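Local coordinates for N-acetylmuramoyl-l-alanine amidase (PDB 3NE8), which probably uses zinc to cleave the amide bond between N-acetylmuramic acid and L-alanine in peptidoglycan, remodelling the cell wall during bacterial division, at residues Leu77-His82 against Tyr218-Phe223; Ile149-Asn154 against Pro185-Glu190. All coordinates share one frame; numbering follows the deposited sequence. Where two conformers were deposited one is given.

Contact 1: residues Leu77-His82 against Tyr218-Phe223; sequences LFISIH and YSIRQF. With ZN (zinc ion), chain B.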
# COMPACT_ATOMS: atom_id res chain seq x y z
N LEU A 77 13.73 -1.21 4.07
CA LEU A 77 13.60 -0.97 2.64
C LEU A 77 14.99 -1.01 2.03
O LEU A 77 15.95 -0.52 2.63
CB LEU A 77 12.97 0.41 2.40
CG LEU A 77 12.81 0.86 0.94
CD1 LEU A 77 11.91 -0.07 0.13
CD2 LEU A 77 12.28 2.29 0.89
N PHE A 78 15.09 -1.59 0.84
CA PHE A 78 16.32 -1.74 0.08
C PHE A 78 16.07 -1.22 -1.32
O PHE A 78 15.10 -1.62 -1.98
CB PHE A 78 16.72 -3.22 0.04
CG PHE A 78 17.93 -3.51 -0.80
CD1 PHE A 78 19.21 -3.20 -0.34
CD2 PHE A 78 17.81 -4.10 -2.05
CE1 PHE A 78 20.34 -3.49 -1.10
CE2 PHE A 78 18.93 -4.37 -2.82
CZ PHE A 78 20.20 -4.07 -2.34
N ILE A 79 16.93 -0.31 -1.79
CA ILE A 79 16.79 0.29 -3.11
C ILE A 79 18.10 0.13 -3.87
O ILE A 79 19.13 0.67 -3.45
CB ILE A 79 16.45 1.80 -3.01
CG1 ILE A 79 15.17 2.02 -2.19
CG2 ILE A 79 16.31 2.39 -4.40
CD1 ILE A 79 14.86 3.49 -1.91
N SER A 80 18.06 -0.61 -4.97
CA SER A 80 19.23 -0.75 -5.82
C SER A 80 19.12 0.25 -6.96
O SER A 80 18.09 0.33 -7.64
CB SER A 80 19.32 -2.17 -6.37
OG SER A 80 20.56 -2.39 -7.04
N ILE A 81 20.19 1.02 -7.15
CA ILE A 81 20.19 2.18 -8.04
C ILE A 81 21.04 1.88 -9.28
O ILE A 81 22.21 1.49 -9.15
CB ILE A 81 20.78 3.39 -7.29
CG1 ILE A 81 19.89 3.75 -6.10
CG2 ILE A 81 20.99 4.58 -8.23
CD1 ILE A 81 20.59 4.51 -5.00
N HIS A 82 20.45 2.06 -10.46
CA HIS A 82 21.05 1.69 -11.74
C HIS A 82 20.85 2.74 -12.81
O HIS A 82 19.99 3.62 -12.69
CB HIS A 82 20.49 0.34 -12.20
CG HIS A 82 21.00 -0.79 -11.38
ND1 HIS A 82 22.07 -1.55 -11.79
CD2 HIS A 82 20.68 -1.20 -10.13
CE1 HIS A 82 22.37 -2.42 -10.83
NE2 HIS A 82 21.54 -2.23 -9.82
N TYR A 218 10.89 11.72 -0.53
CA TYR A 218 9.51 11.96 -0.13
C TYR A 218 8.72 10.65 -0.15
O TYR A 218 7.96 10.37 0.78
CB TYR A 218 8.88 13.00 -1.06
CG TYR A 218 7.44 13.34 -0.73
CD1 TYR A 218 7.12 14.07 0.41
CD2 TYR A 218 6.41 12.93 -1.56
CE1 TYR A 218 5.80 14.38 0.71
CE2 TYR A 218 5.09 13.24 -1.27
CZ TYR A 218 4.80 13.96 -0.13
OH TYR A 218 3.48 14.26 0.14
N SER A 219 8.89 9.86 -1.20
CA SER A 219 8.22 8.57 -1.28
C SER A 219 8.60 7.67 -0.12
O SER A 219 7.76 6.96 0.42
CB SER A 219 8.53 7.86 -2.59
OG SER A 219 7.99 8.59 -3.68
N ILE A 220 9.88 7.69 0.25
CA ILE A 220 10.35 6.91 1.39
C ILE A 220 9.70 7.35 2.69
O ILE A 220 9.27 6.52 3.50
CB ILE A 220 11.89 6.93 1.50
CG1 ILE A 220 12.50 6.17 0.32
CG2 ILE A 220 12.34 6.36 2.84
CD1 ILE A 220 14.00 6.37 0.17
N ARG A 221 9.59 8.65 2.91
CA ARG A 221 8.91 9.17 4.09
C ARG A 221 7.46 8.70 4.16
O ARG A 221 6.95 8.33 5.22
CB ARG A 221 8.98 10.70 4.12
CG ARG A 221 10.41 11.24 4.13
CD ARG A 221 10.97 11.38 5.54
NE ARG A 221 11.06 10.10 6.23
CZ ARG A 221 10.63 9.90 7.47
NH1 ARG A 221 10.07 10.89 8.16
NH2 ARG A 221 10.75 8.70 8.03
N GLN A 222 6.77 8.73 3.02
CA GLN A 222 5.38 8.27 2.98
C GLN A 222 5.30 6.78 3.28
O GLN A 222 4.42 6.32 4.01
CB GLN A 222 4.77 8.57 1.62
CG GLN A 222 4.52 10.05 1.37
CD GLN A 222 3.83 10.28 0.04
OE1 GLN A 222 4.14 9.62 -0.95
NE2 GLN A 222 2.88 11.22 0.02
N PHE A 223 6.22 6.01 2.73
CA PHE A 223 6.28 4.58 2.97
C PHE A 223 6.56 4.27 4.44
O PHE A 223 5.95 3.37 5.02
CB PHE A 223 7.34 3.99 2.05
CG PHE A 223 7.45 2.49 2.09
CD1 PHE A 223 6.42 1.69 1.61
CD2 PHE A 223 8.61 1.88 2.54
CE1 PHE A 223 6.54 0.31 1.60
CE2 PHE A 223 8.74 0.50 2.54
CZ PHE A 223 7.70 -0.29 2.07
ZN ZN B . 23.01 -1.66 -13.75
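Ser80 OG is gripped twice on one side of strand 77-82, while Leu77 and Ile79 meet helix 218-223 on the other. The hydroxyl oxygen accepts a hydrogen bond from His82 NE2 at 3.0 Å, noticeably bent (132° at the hydrogen), and also bonds to Asp10 OD2 on the adjoining strand. The oxygen lies nearly in the imidazole plane, a position that limits rotation of the ring while His82 ND1, its other nitrogen, binds the zinc ion at 2.2 Å. His13, Glu28, Asp84 and Glu115 complete the protein ligands, with Ser80 acting as a second-shell residue. The strand thus illustrates how a sheet strand can carry a metal ligand at its C-terminal end while residues of its other face pack into an apolar core. In this α/β fold, 77-82 is an interior strand of a six-stranded mixed sheet, running parallel to its neighbours 5-11 and 186-190. The segment of helix 206-227 packs against that core, running nearly antiparallel to the strand (158°) with a closest axis distance of 11.6 Å. The contact is wholly apolar. Leu77 meets two residues one turn apart on the helix: its CD2 sits between Ile220 CG1, at 3.9 Å, and the Phe223 ring, which Leu77 CD1 also meets, obliquely, at CE2 (4.0 Å). Phe223 reaches this fork because its CG is anti to the backbone N (chi1 -175°), swinging the ring out toward the sheet. Farther along the strand, Ile79 and Ile220 reach toward each other tip to tip, their CD1 methyls 3.7 Å apart. Val7 of strand 5-11 and Leu43 of helix 28-45 also pack on Ile220.

Contact 2: residues Ile149-Asn154 against Pro185-Glu190; sequences INFANN and PSVLIE
The Phe151 ring meets Val187 along its CD2-CE2 edge, while Leu77 lies over one face, its CD2 almost above the ring centre and about 3.7 Å from the plane. CG2 of Val187 sits close to the ring plane, 3.8 Å from Phe151 CD2 and just as near to CE2; CG1 of Val187 lies in the plane, 4.0 Å from CD2. Ile220 and Phe223 are further neighbours of the aromatic group, the latter with its ring inclined at about 55° to that of Phe151. The phenyl and isopropyl groups cross at roughly a right angle. With chi1 at -58°, Val187 CG2 stands between its own backbone N and carbonyl carbon, turned to the ring, while CG1, besides touching the ring, also approaches Ala152 CB, 4.2 Å away. That methyl is the helix's second touching group here, where the CA atoms of Ala152 and Val187 are 6.7 Å apart. Val96 of the neighbouring strand 94-99 touches both residues and carries the apolar layer across to the next strand. On another side of the helix, Ile149 and Asn153 pack on Tyr226 of the second subunit, so the same helical segment faces the core and the second subunit of the assembly. Such a helix, laid on an inner strand through aromatic and aliphatic side chains, exemplifies the helix-on-sheet packing of the α/β fold in this zinc amidase family.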
# COMPACT_ATOMS: atom_id res chain seq x y z
N ILE A 149 5.93 -3.75 -3.85
CA ILE A 149 4.96 -3.25 -4.83
C ILE A 149 4.42 -1.88 -4.41
O ILE A 149 4.32 -0.95 -5.22
CB ILE A 149 3.77 -4.26 -4.99
CG1 ILE A 149 4.22 -5.58 -5.62
CG2 ILE A 149 2.65 -3.65 -5.82
CD1 ILE A 149 4.76 -5.45 -7.03
N ASN A 150 4.04 -1.79 -3.15
CA ASN A 150 3.52 -0.53 -2.62
C ASN A 150 4.54 0.59 -2.81
O ASN A 150 4.20 1.67 -3.28
CB ASN A 150 3.16 -0.68 -1.14
CG ASN A 150 2.73 0.63 -0.53
OD1 ASN A 150 3.55 1.38 -0.03
ND2 ASN A 150 1.44 0.91 -0.57
N PHE A 151 5.79 0.33 -2.44
CA PHE A 151 6.80 1.36 -2.59
C PHE A 151 7.02 1.72 -4.06
O PHE A 151 7.12 2.90 -4.41
CB PHE A 151 8.11 0.95 -1.93
CG PHE A 151 9.17 2.01 -2.01
CD1 PHE A 151 8.98 3.22 -1.37
CD2 PHE A 151 10.32 1.82 -2.77
CE1 PHE A 151 9.94 4.22 -1.45
CE2 PHE A 151 11.28 2.82 -2.85
CZ PHE A 151 11.09 4.03 -2.19
N ALA A 152 7.12 0.71 -4.92
CA ALA A 152 7.29 0.98 -6.34
C ALA A 152 6.18 1.90 -6.86
O ALA A 152 6.44 2.86 -7.59
CB ALA A 152 7.32 -0.33 -7.15
N ASN A 153 4.94 1.59 -6.49
CA ASN A 153 3.78 2.38 -6.92
C ASN A 153 3.89 3.81 -6.46
O ASN A 153 3.62 4.74 -7.23
CB ASN A 153 2.49 1.80 -6.34
CG ASN A 153 1.97 0.64 -7.13
OD1 ASN A 153 2.38 0.41 -8.27
ND2 ASN A 153 1.04 -0.12 -6.54
N ASN A 154 4.27 4.00 -5.21
CA ASN A 154 4.38 5.34 -4.69
C ASN A 154 5.49 6.13 -5.36
O ASN A 154 5.33 7.32 -5.64
CB ASN A 154 4.56 5.34 -3.18
CG ASN A 154 4.06 6.63 -2.55
OD1 ASN A 154 3.02 7.16 -2.94
ND2 ASN A 154 4.79 7.13 -1.57
N PRO A 185 11.68 -5.38 1.94
CA PRO A 185 11.07 -4.85 0.72
C PRO A 185 12.16 -4.26 -0.16
O PRO A 185 13.00 -3.51 0.36
CB PRO A 185 10.12 -3.77 1.24
CG PRO A 185 9.77 -4.25 2.62
CD PRO A 185 11.05 -4.84 3.16
N SER A 186 12.16 -4.58 -1.46
CA SER A 186 13.27 -4.25 -2.35
C SER A 186 12.77 -3.81 -3.70
O SER A 186 11.88 -4.45 -4.29
CB SER A 186 14.17 -5.49 -2.54
OG SER A 186 14.74 -5.93 -1.32
N VAL A 187 13.36 -2.73 -4.23
CA VAL A 187 13.11 -2.32 -5.59
C VAL A 187 14.43 -1.97 -6.27
O VAL A 187 15.42 -1.63 -5.61
CB VAL A 187 12.15 -1.09 -5.68
CG1 VAL A 187 10.81 -1.39 -5.02
CG2 VAL A 187 12.79 0.17 -5.09
N LEU A 188 14.42 -2.02 -7.60
CA LEU A 188 15.54 -1.57 -8.41
C LEU A 188 15.06 -0.37 -9.22
O LEU A 188 14.07 -0.46 -9.96
CB LEU A 188 16.03 -2.70 -9.32
CG LEU A 188 17.28 -2.42 -10.16
CD1 LEU A 188 18.04 -3.71 -10.42
CD2 LEU A 188 16.94 -1.72 -11.46
N ILE A 189 15.73 0.76 -9.06
CA ILE A 189 15.34 1.97 -9.77
C ILE A 189 16.35 2.29 -10.84
O ILE A 189 17.55 2.42 -10.55
CB ILE A 189 15.21 3.17 -8.83
CG1 ILE A 189 14.15 2.89 -7.77
CG2 ILE A 189 14.86 4.43 -9.62
CD1 ILE A 189 13.92 4.02 -6.79
N GLU A 190 15.89 2.35 -12.08
CA GLU A 190 16.71 2.89 -13.16
C GLU A 190 16.48 4.39 -13.15
O GLU A 190 15.36 4.85 -13.41
CB GLU A 190 16.31 2.31 -14.52
CG GLU A 190 16.56 0.83 -14.66
CD GLU A 190 18.02 0.46 -14.86
OE1 GLU A 190 18.87 1.35 -15.06
OE2 GLU A 190 18.31 -0.76 -14.81

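How the contacts relate
After strands 5-11 and 49-53 the chain reaches strand 77-82, later passes through helix 135-161 and strand 186-190, and ends its folded core with helix 206-227. Contact 2 closes the shorter loop, from 149-154 to 185-190; contact 1 closes the longer one, from 77-82 to 218-223, and encloses it entirely, so the two nest without crossing. Their strands are parallel neighbours in the sheet, joined by a probable hydrogen bond of 2.8 Å between Ser80 O and Ile189 N. Their helices share one side of it and are linked by Gln222 OE1 and Asn154 ND2, 2.6 Å apart. Two nested loops thus bring their strands and helices into one core.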